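Local coordinates for protein metal-independent carbonic anhydrase (PDB 7C5W) that catalyses the hydration of carbon dioxide to bicarbonate without a metal cofactor, working as a homotetramer built as a dimer of dimers, at residues R22-W36 with K153-I167. Sequence-based numbering, arbitrary orientation.
Sequences RAITESEVLAAQKAW and KTWQFLKDDHGKLRI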
ATOM      1  N   ARG A  22       0.552  -6.918  -7.388  1.00 57.61           N
ATOM      2  CA  ARG A  22       0.484  -5.447  -7.555  1.00 61.23           C
ATOM      3  C   ARG A  22       1.738  -4.767  -6.993  1.00 65.69           C
ATOM      4  O   ARG A  22       1.865  -3.542  -7.144  1.00 64.91           O
ATOM      5  CB  ARG A  22      -0.733  -4.912  -6.812  1.00 62.17           C
ATOM      6  CG  ARG A  22      -2.028  -5.550  -7.273  1.00 67.40           C
ATOM      7  CD  ARG A  22      -3.164  -4.592  -7.059  1.00 66.61           C
ATOM      8  NE  ARG A  22      -3.833  -4.312  -8.312  1.00 75.48           N
ATOM      9  CZ  ARG A  22      -3.978  -3.111  -8.832  1.00 72.50           C
ATOM     10  NH1 ARG A  22      -3.509  -2.037  -8.228  1.00 81.33           N
ATOM     11  NH2 ARG A  22      -4.626  -2.989  -9.962  1.00 79.58           N
ATOM     12  N   ALA A  23       2.614  -5.528  -6.345  1.00 56.52           N
ATOM     13  CA  ALA A  23       3.869  -5.016  -5.758  1.00 64.49           C
ATOM     14  C   ALA A  23       4.863  -4.747  -6.889  1.00 58.22           C
ATOM     15  O   ALA A  23       4.801  -5.439  -7.899  1.00 55.86           O
ATOM     16  CB  ALA A  23       4.424  -6.009  -4.759  1.00 63.52           C
ATOM     17  N   ILE A  24       5.759  -3.786  -6.688  1.00 58.57           N
ATOM     18  CA  ILE A  24       6.903  -3.500  -7.593  1.00 57.18           C
ATOM     19  C   ILE A  24       8.133  -4.246  -7.065  1.00 56.96           C
ATOM     20  O   ILE A  24       8.351  -4.248  -5.835  1.00 57.69           O
ATOM     21  CB  ILE A  24       7.132  -1.976  -7.687  1.00 60.32           C
ATOM     22  CG1 ILE A  24       5.922  -1.260  -8.294  1.00 55.02           C
ATOM     23  CG2 ILE A  24       8.413  -1.667  -8.450  1.00 62.30           C
ATOM     24  CD1 ILE A  24       5.953   0.249  -8.172  1.00 52.34           C
ATOM     25  N   THR A  25       8.912  -4.841  -7.968  1.00 57.24           N
ATOM     26  CA  THR A  25      10.244  -5.443  -7.691  1.00 59.01           C
ATOM     27  C   THR A  25      11.335  -4.435  -8.050  1.00 57.19           C
ATOM     28  O   THR A  25      11.060  -3.525  -8.855  1.00 56.16           O
ATOM     29  CB  THR A  25      10.483  -6.711  -8.523  1.00 62.95           C
ATOM     30  OG1 THR A  25      10.676  -6.268  -9.869  1.00 61.72           O
ATOM     31  CG2 THR A  25       9.346  -7.707  -8.438  1.00 54.68           C
ATOM     32  N   GLU A  26      12.528  -4.633  -7.497  1.00 58.03           N
ATOM     33  CA  GLU A  26      13.737  -3.828  -7.786  1.00 61.04           C
ATOM     34  C   GLU A  26      13.957  -3.763  -9.302  1.00 62.20           C
ATOM     35  O   GLU A  26      14.226  -2.659  -9.805  1.00 62.15           O
ATOM     36  CB  GLU A  26      14.943  -4.422  -7.059  1.00 56.48           C
ATOM     37  CG  GLU A  26      16.211  -3.610  -7.239  1.00 64.37           C
ATOM     38  CD  GLU A  26      17.347  -4.029  -6.325  1.00 81.06           C
ATOM     39  OE1 GLU A  26      18.269  -3.201  -6.116  1.00 83.75           O
ATOM     40  OE2 GLU A  26      17.296  -5.180  -5.813  1.00 78.48           O
ATOM     41  N   SER A  27      13.851  -4.897  -9.998  1.00 55.57           N
ATOM     42  CA  SER A  27      14.191  -5.023 -11.439  1.00 62.10           C
ATOM     43  C   SER A  27      13.198  -4.207 -12.284  1.00 59.23           C
ATOM     44  O   SER A  27      13.640  -3.575 -13.259  1.00 60.99           O
ATOM     45  CB  SER A  27      14.263  -6.473 -11.870  1.00 63.46           C
ATOM     46  OG  SER A  27      12.965  -7.021 -12.026  1.00 62.23           O
ATOM     47  N   GLU A  28      11.913  -4.216 -11.925  1.00 58.09           N
ATOM     48  CA  GLU A  28      10.863  -3.357 -12.533  1.00 53.18           C
ATOM     49  C   GLU A  28      11.230  -1.871 -12.391  1.00 58.69           C
ATOM     50  O   GLU A  28      10.996  -1.111 -13.347  1.00 58.50           O
ATOM     51  CB  GLU A  28       9.511  -3.618 -11.870  1.00 58.40           C
ATOM     52  CG  GLU A  28       8.808  -4.869 -12.366  1.00 57.30           C
ATOM     53  CD  GLU A  28       7.512  -5.179 -11.630  1.00 58.98           C
ATOM     54  OE1 GLU A  28       7.396  -4.805 -10.447  1.00 67.68           O
ATOM     55  OE2 GLU A  28       6.617  -5.787 -12.233  1.00 60.98           O
ATOM     56  N   VAL A  29      11.765  -1.457 -11.240  1.00 57.54           N
ATOM     57  CA  VAL A  29      12.136  -0.037 -10.981  1.00 59.68           C
ATOM     58  C   VAL A  29      13.308   0.333 -11.896  1.00 60.79           C
ATOM     59  O   VAL A  29      13.241   1.394 -12.545  1.00 55.84           O
ATOM     60  CB  VAL A  29      12.491   0.217  -9.504  1.00 59.77           C
ATOM     61  CG1 VAL A  29      13.046   1.617  -9.300  1.00 58.24           C
ATOM     62  CG2 VAL A  29      11.303  -0.019  -8.591  1.00 58.67           C
ATOM     63  N   LEU A  30      14.351  -0.499 -11.932  1.00 62.63           N
ATOM     64  CA  LEU A  30      15.570  -0.230 -12.737  1.00 62.37           C
ATOM     65  C   LEU A  30      15.169  -0.167 -14.215  1.00 60.73           C
ATOM     66  O   LEU A  30      15.625   0.754 -14.919  1.00 58.53           O
ATOM     67  CB  LEU A  30      16.623  -1.307 -12.466  1.00 59.68           C
ATOM     68  CG  LEU A  30      17.147  -1.354 -11.030  1.00 65.38           C
ATOM     69  CD1 LEU A  30      18.293  -2.358 -10.900  1.00 68.10           C
ATOM     70  CD2 LEU A  30      17.594   0.024 -10.556  1.00 58.43           C
ATOM     71  N   ALA A  31      14.306  -1.082 -14.650  1.00 56.68           N
ATOM     72  CA  ALA A  31      13.773  -1.134 -16.029  1.00 60.02           C
ATOM     73  C   ALA A  31      13.055   0.184 -16.359  1.00 59.61           C
ATOM     74  O   ALA A  31      13.398   0.781 -17.390  1.00 63.11           O
ATOM     75  CB  ALA A  31      12.861  -2.325 -16.199  1.00 50.89           C
ATOM     76  N   ALA A  32      12.115   0.627 -15.516  1.00 54.12           N
ATOM     77  CA  ALA A  32      11.337   1.872 -15.719  1.00 58.44           C
ATOM     78  C   ALA A  32      12.274   3.094 -15.754  1.00 60.61           C
ATOM     79  O   ALA A  32      12.042   3.974 -16.594  1.00 61.43           O
ATOM     80  CB  ALA A  32      10.268   2.002 -14.664  1.00 53.23           C
ATOM     81  N   GLN A  33      13.295   3.149 -14.891  1.00 57.97           N
ATOM     82  CA  GLN A  33      14.334   4.214 -14.919  1.00 57.88           C
ATOM     83  C   GLN A  33      14.965   4.242 -16.318  1.00 59.97           C
ATOM     84  O   GLN A  33      15.016   5.333 -16.912  1.00 63.55           O
ATOM     85  CB  GLN A  33      15.416   4.001 -13.854  1.00 54.02           C
ATOM     86  CG  GLN A  33      14.963   4.257 -12.418  1.00 53.55           C
ATOM     87  CD  GLN A  33      16.141   4.299 -11.473  1.00 57.84           C
ATOM     88  OE1 GLN A  33      16.996   3.411 -11.477  1.00 59.03           O
ATOM     89  NE2 GLN A  33      16.231   5.359 -10.683  1.00 53.43           N
ATOM     90  N   LYS A  34      15.426   3.087 -16.820  1.00 64.63           N
ATOM     91  CA  LYS A  34      16.151   2.952 -18.120  1.00 66.51           C
ATOM     92  C   LYS A  34      15.220   3.336 -19.279  1.00 61.74           C
ATOM     93  O   LYS A  34      15.695   3.986 -20.226  1.00 67.45           O
ATOM     94  CB  LYS A  34      16.709   1.537 -18.313  1.00 58.88           C
ATOM     95  N   ALA A  35      13.939   2.985 -19.186  1.00 61.38           N
ATOM     96  CA  ALA A  35      12.910   3.250 -20.221  1.00 61.17           C
ATOM     97  C   ALA A  35      12.686   4.760 -20.361  1.00 63.79           C
ATOM     98  O   ALA A  35      12.404   5.208 -21.483  1.00 67.79           O
ATOM     99  CB  ALA A  35      11.620   2.529 -19.897  1.00 54.24           C
ATOM    100  N   TRP A  36      12.800   5.515 -19.267  1.00 61.46           N
ATOM    101  CA  TRP A  36      12.649   6.992 -19.300  1.00 60.80           C
ATOM    102  C   TRP A  36      13.844   7.602 -20.045  1.00 66.49           C
ATOM    103  O   TRP A  36      13.627   8.479 -20.915  1.00 62.77           O
ATOM    104  CB  TRP A  36      12.535   7.571 -17.894  1.00 56.76           C
ATOM    105  CG  TRP A  36      12.370   9.056 -17.902  1.00 59.43           C
ATOM    106  CD1 TRP A  36      11.190   9.734 -17.893  1.00 57.49           C
ATOM    107  CD2 TRP A  36      13.406  10.056 -17.928  1.00 54.14           C
ATOM    108  NE1 TRP A  36      11.418  11.080 -17.894  1.00 56.89           N
ATOM    109  CE2 TRP A  36      12.766  11.312 -17.913  1.00 56.99           C
ATOM    110  CE3 TRP A  36      14.805  10.023 -17.951  1.00 55.48           C
ATOM    111  CZ2 TRP A  36      13.471  12.513 -17.938  1.00 57.93           C
ATOM    112  CZ3 TRP A  36      15.504  11.208 -17.965  1.00 55.22           C
ATOM    113  CH2 TRP A  36      14.843  12.438 -17.949  1.00 58.10           C
ATOM    114  N   LYS A 153      17.909  13.630  -9.046  1.00 56.79           N
ATOM    115  CA  LYS A 153      16.553  13.223  -9.499  1.00 56.58           C
ATOM    116  C   LYS A 153      15.864  12.280  -8.508  1.00 57.57           C
ATOM    117  O   LYS A 153      16.450  11.222  -8.165  1.00 57.79           O
ATOM    118  CB  LYS A 153      16.596  12.522 -10.856  1.00 60.58           C
ATOM    119  CG  LYS A 153      15.248  12.500 -11.572  1.00 55.06           C
ATOM    120  CD  LYS A 153      15.309  11.953 -12.958  1.00 57.68           C
ATOM    121  CE  LYS A 153      16.129  12.800 -13.906  1.00 58.03           C
ATOM    122  NZ  LYS A 153      15.404  14.028 -14.312  1.00 59.48           N
ATOM    123  N   THR A 154      14.619  12.623  -8.150  1.00 52.95           N
ATOM    124  CA  THR A 154      13.659  11.747  -7.434  1.00 59.75           C
ATOM    125  C   THR A 154      12.526  11.342  -8.382  1.00 52.25           C
ATOM    126  O   THR A 154      11.915  12.245  -8.950  1.00 52.97           O
ATOM    127  CB  THR A 154      13.090  12.448  -6.200  1.00 54.41           C
ATOM    128  OG1 THR A 154      14.214  12.752  -5.382  1.00 54.65           O
ATOM    129  CG2 THR A 154      12.086  11.605  -5.447  1.00 49.78           C
ATOM    130  N   TRP A 155      12.287  10.037  -8.549  1.00 50.62           N
ATOM    131  CA  TRP A 155      11.104   9.454  -9.248  1.00 51.14           C
ATOM    132  C   TRP A 155      10.221   8.706  -8.243  1.00 55.13           C
ATOM    133  O   TRP A 155      10.773   8.101  -7.299  1.00 53.38           O
ATOM    134  CB  TRP A 155      11.528   8.469 -10.333  1.00 54.63           C
ATOM    135  CG  TRP A 155      11.846   9.063 -11.665  1.00 56.43           C
ATOM    136  CD1 TRP A 155      11.064   9.888 -12.414  1.00 55.14           C
ATOM    137  CD2 TRP A 155      13.019   8.796 -12.447  1.00 58.47           C
ATOM    138  NE1 TRP A 155      11.684  10.171 -13.599  1.00 60.08           N
ATOM    139  CE2 TRP A 155      12.883   9.519 -13.648  1.00 59.00           C
ATOM    140  CE3 TRP A 155      14.165   8.017 -12.249  1.00 59.60           C
ATOM    141  CZ2 TRP A 155      13.861   9.499 -14.641  1.00 59.37           C
ATOM    142  CZ3 TRP A 155      15.127   7.993 -13.234  1.00 59.86           C
ATOM    143  CH2 TRP A 155      14.974   8.725 -14.412  1.00 61.11           C
ATOM    144  N   GLN A 156       8.908   8.692  -8.462  1.00 47.99           N
ATOM    145  CA  GLN A 156       8.002   7.719  -7.798  1.00 50.98           C
ATOM    146  C   GLN A 156       7.200   6.998  -8.882  1.00 52.31           C
ATOM    147  O   GLN A 156       6.580   7.678  -9.690  1.00 52.47           O
ATOM    148  CB  GLN A 156       7.082   8.400  -6.788  1.00 49.96           C
ATOM    149  CG  GLN A 156       6.306   7.414  -5.921  1.00 51.35           C
ATOM    150  CD  GLN A 156       5.376   8.103  -4.950  1.00 53.45           C
ATOM    151  OE1 GLN A 156       4.689   7.467  -4.156  1.00 60.29           O
ATOM    152  NE2 GLN A 156       5.333   9.417  -5.005  1.00 44.24           N
ATOM    153  N   PHE A 157       7.268   5.671  -8.905  1.00 50.11           N
ATOM    154  CA  PHE A 157       6.535   4.809  -9.856  1.00 51.06           C
ATOM    155  C   PHE A 157       5.335   4.182  -9.149  1.00 53.43           C
ATOM    156  O   PHE A 157       5.492   3.678  -8.021  1.00 55.05           O
ATOM    157  CB  PHE A 157       7.470   3.741 -10.418  1.00 52.84           C
ATOM    158  CG  PHE A 157       8.628   4.320 -11.190  1.00 56.83           C
ATOM    159  CD1 PHE A 157       8.478   4.693 -12.519  1.00 56.17           C
ATOM    160  CD2 PHE A 157       9.853   4.528 -10.573  1.00 53.41           C
ATOM    161  CE1 PHE A 157       9.542   5.240 -13.221  1.00 55.73           C
ATOM    162  CE2 PHE A 157      10.915   5.066 -11.281  1.00 58.13           C
ATOM    163  CZ  PHE A 157      10.756   5.426 -12.600  1.00 57.81           C
ATOM    164  N   LEU A 158       4.172   4.248  -9.794  1.00 50.55           N
ATOM    165  CA  LEU A 158       2.956   3.485  -9.405  1.00 56.72           C
ATOM    166  C   LEU A 158       2.705   2.380 -10.443  1.00 56.84           C
ATOM    167  O   LEU A 158       2.772   2.662 -11.654  1.00 58.44           O
ATOM    168  CB  LEU A 158       1.781   4.459  -9.311  1.00 58.50           C
ATOM    169  CG  LEU A 158       0.422   3.836  -9.007  1.00 61.31           C
ATOM    170  CD1 LEU A 158       0.411   3.217  -7.628  1.00 63.30           C
ATOM    171  CD2 LEU A 158      -0.680   4.879  -9.106  1.00 65.27           C
ATOM    172  N   LYS A 159       2.473   1.153  -9.981  1.00 57.86           N
ATOM    173  CA  LYS A 159       2.116  -0.012 -10.835  1.00 59.66           C
ATOM    174  C   LYS A 159       0.600   0.020 -11.048  1.00 61.25           C
ATOM    175  O   LYS A 159      -0.142  -0.173 -10.054  1.00 56.54           O
ATOM    176  CB  LYS A 159       2.585  -1.304 -10.162  1.00 56.69           C
ATOM    177  CG  LYS A 159       2.384  -2.580 -10.965  1.00 62.42           C
ATOM    178  CD  LYS A 159       3.155  -3.725 -10.365  1.00 61.43           C
ATOM    179  CE  LYS A 159       3.466  -4.838 -11.337  1.00 66.64           C
ATOM    180  NZ  LYS A 159       4.609  -5.660 -10.877  1.00 63.44           N
ATOM    181  N   ASP A 160       0.159   0.328 -12.272  1.00 59.92           N
ATOM    182  CA  ASP A 160      -1.279   0.508 -12.611  1.00 59.13           C
ATOM    183  C   ASP A 160      -1.973  -0.860 -12.640  1.00 62.63           C
ATOM    184  O   ASP A 160      -1.275  -1.893 -12.493  1.00 59.48           O
ATOM    185  CB  ASP A 160      -1.471   1.260 -13.933  1.00 63.91           C
ATOM    186  CG  ASP A 160      -0.857   0.585 -15.147  1.00 66.75           C
ATOM    187  OD1 ASP A 160      -0.641  -0.656 -15.104  1.00 56.45           O
ATOM    188  OD2 ASP A 160      -0.581   1.312 -16.125  1.00 66.96           O
ATOM    189  N   ASP A 161      -3.301  -0.844 -12.807  1.00 67.59           N
ATOM    190  CA  ASP A 161      -4.187  -2.040 -12.820  1.00 66.42           C
ATOM    191  C   ASP A 161      -3.691  -3.028 -13.886  1.00 64.04           C
ATOM    192  O   ASP A 161      -4.067  -4.205 -13.788  1.00 69.43           O
ATOM    193  CB  ASP A 161      -5.656  -1.642 -13.038  1.00 67.41           C
ATOM    194  CG  ASP A 161      -6.346  -0.952 -11.861  1.00 67.65           C
ATOM    195  OD1 ASP A 161      -5.845  -1.063 -10.723  1.00 64.98           O
ATOM    196  OD2 ASP A 161      -7.411  -0.316 -12.082  1.00 71.49           O
ATOM    197  N   HIS A 162      -2.851  -2.586 -14.833  1.00 65.48           N
ATOM    198  CA  HIS A 162      -2.324  -3.420 -15.950  1.00 65.21           C
ATOM    199  C   HIS A 162      -0.862  -3.815 -15.705  1.00 63.03           C
ATOM    200  O   HIS A 162      -0.240  -4.363 -16.632  1.00 67.80           O
ATOM    201  CB  HIS A 162      -2.491  -2.684 -17.293  1.00 70.02           C
ATOM    202  CG  HIS A 162      -3.905  -2.302 -17.585  1.00 72.92           C
ATOM    203  ND1 HIS A 162      -4.842  -3.219 -18.025  1.00 75.48           N
ATOM    204  CD2 HIS A 162      -4.554  -1.120 -17.475  1.00 74.59           C
ATOM    205  CE1 HIS A 162      -6.009  -2.617 -18.174  1.00 76.80           C
ATOM    206  NE2 HIS A 162      -5.858  -1.326 -17.846  1.00 76.49           N
ATOM    207  N   GLY A 163      -0.319  -3.524 -14.518  1.00 66.50           N
ATOM    208  CA  GLY A 163       1.015  -3.987 -14.080  1.00 55.40           C
ATOM    209  C   GLY A 163       2.171  -3.204 -14.690  1.00 58.38           C
ATOM    210  O   GLY A 163       3.318  -3.694 -14.605  1.00 58.28           O
ATOM    211  N   LYS A 164       1.917  -2.021 -15.260  1.00 58.10           N
ATOM    212  CA  LYS A 164       2.980  -1.153 -15.843  1.00 56.12           C
ATOM    213  C   LYS A 164       3.291  -0.015 -14.860  1.00 57.06           C
ATOM    214  O   LYS A 164       2.350   0.528 -14.233  1.00 58.61           O
ATOM    215  CB  LYS A 164       2.560  -0.627 -17.224  1.00 61.98           C
ATOM    216  N   LEU A 165       4.572   0.331 -14.723  1.00 53.65           N
ATOM    217  CA  LEU A 165       5.057   1.404 -13.815  1.00 56.31           C
ATOM    218  C   LEU A 165       4.841   2.775 -14.466  1.00 56.77           C
ATOM    219  O   LEU A 165       5.358   2.995 -15.575  1.00 56.97           O
ATOM    220  CB  LEU A 165       6.539   1.156 -13.521  1.00 51.54           C
ATOM    221  CG  LEU A 165       6.816   0.267 -12.319  1.00 54.86           C
ATOM    222  CD1 LEU A 165       6.295  -1.145 -12.564  1.00 61.64           C
ATOM    223  CD2 LEU A 165       8.300   0.253 -12.001  1.00 58.89           C
ATOM    224  N   ARG A 166       4.127   3.663 -13.780  1.00 58.74           N
ATOM    225  CA  ARG A 166       3.839   5.045 -14.234  1.00 52.59           C
ATOM    226  C   ARG A 166       4.445   6.035 -13.242  1.00 59.05           C
ATOM    227  O   ARG A 166       4.261   5.841 -12.010  1.00 59.74           O
ATOM    228  CB  ARG A 166       2.331   5.265 -14.350  1.00 57.44           C
ATOM    229  CG  ARG A 166       1.583   4.055 -14.889  1.00 66.86           C
ATOM    230  CD  ARG A 166       1.762   3.882 -16.381  1.00 64.44           C
ATOM    231  NE  ARG A 166       0.983   4.883 -17.092  1.00 76.87           N
ATOM    232  CZ  ARG A 166      -0.302   4.760 -17.395  1.00 75.99           C
ATOM    233  NH1 ARG A 166      -0.959   3.664 -17.055  1.00 73.50           N
ATOM    234  NH2 ARG A 166      -0.928   5.737 -18.026  1.00 74.08           N
ATOM    235  N   ILE A 167       5.122   7.062 -13.762  1.00 56.65           N
ATOM    236  CA  ILE A 167       5.666   8.202 -12.973  1.00 51.99           C
ATOM    237  C   ILE A 167       4.501   9.071 -12.487  1.00 53.78           C
ATOM    238  O   ILE A 167       3.756   9.620 -13.325  1.00 50.38           O
ATOM    239  CB  ILE A 167       6.674   9.007 -13.814  1.00 59.08           C
ATOM    240  CG1 ILE A 167       7.890   8.155 -14.196  1.00 51.92           C
ATOM    241  CG2 ILE A 167       7.069  10.286 -13.103  1.00 49.89           C
ATOM    242  CD1 ILE A 167       8.647   8.680 -15.397  1.00 57.06           C
TER
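Ala32 of helix 26-36 faces Leu165 of a hairpin, with Val29 and Gln33 flanking it near Phe157 and Trp155, a worked example of a helix laid across a curved sheet. The helix passes strand 153-159 at 117° with the axes 10.1 Å apart, and lies somewhat nearer strand 165-167. Ala32 rests its CB over the face of Phe157, 4.0 Å from the ring centroid, in a CH-pi contact; Leu165 CD2 packs against the same methyl and touches the carbonyl oxygen of Glu28.

Farther down the helix, Trp36 and Trp155 form a T-shaped pair: the CZ2 edge of Trp155 points into one face of Trp36, 3.4 Å from CD2, with the planes at 64°. Swinging CG of Trp36 opposite its own backbone N (chi1 -179°) directs the indole down to the sheet, where Ile167 CD1 adjoins CD1 and NE1 is hydrogen-bonded to the Tyr67 hydroxyl. Gln33 brings NE2 to the edge of Trp155, its amide steeply turned from the ring, while OE1 accepts from Asn123.

The first long helix, 26-50, packs on a mixed sheet, consistent with the cone-shaped alpha+beta fold of NTF2-like proteins. The tryptophan end lies toward the bicarbonate site: Lys153, its NZ hydrogen-bonded to Ser172 OG, has its side chain about 4 Å from that of Thr79.

At the other end, Lys159 stretches almost fully extended past Ile24 to set NZ between Ala23 O, a 3.0 Å hydrogen bond, and the Glu28 carboxylate, a salt bridge through OE2. OE1 of Glu28 meanwhile takes Thr25 N at 2.9 Å, and Thr25 OG1 caps Glu28 N, completing a capping box; the lysine thus ties the helix start to the hairpin. Beyond it, Arg22 NH2 makes a salt bridge with Asp161 OD1 at the type I turn, though both bridges are modelled doubtfully short; the same guanidinium makes a cation-pi contact with Phe71 of the fourth subunit.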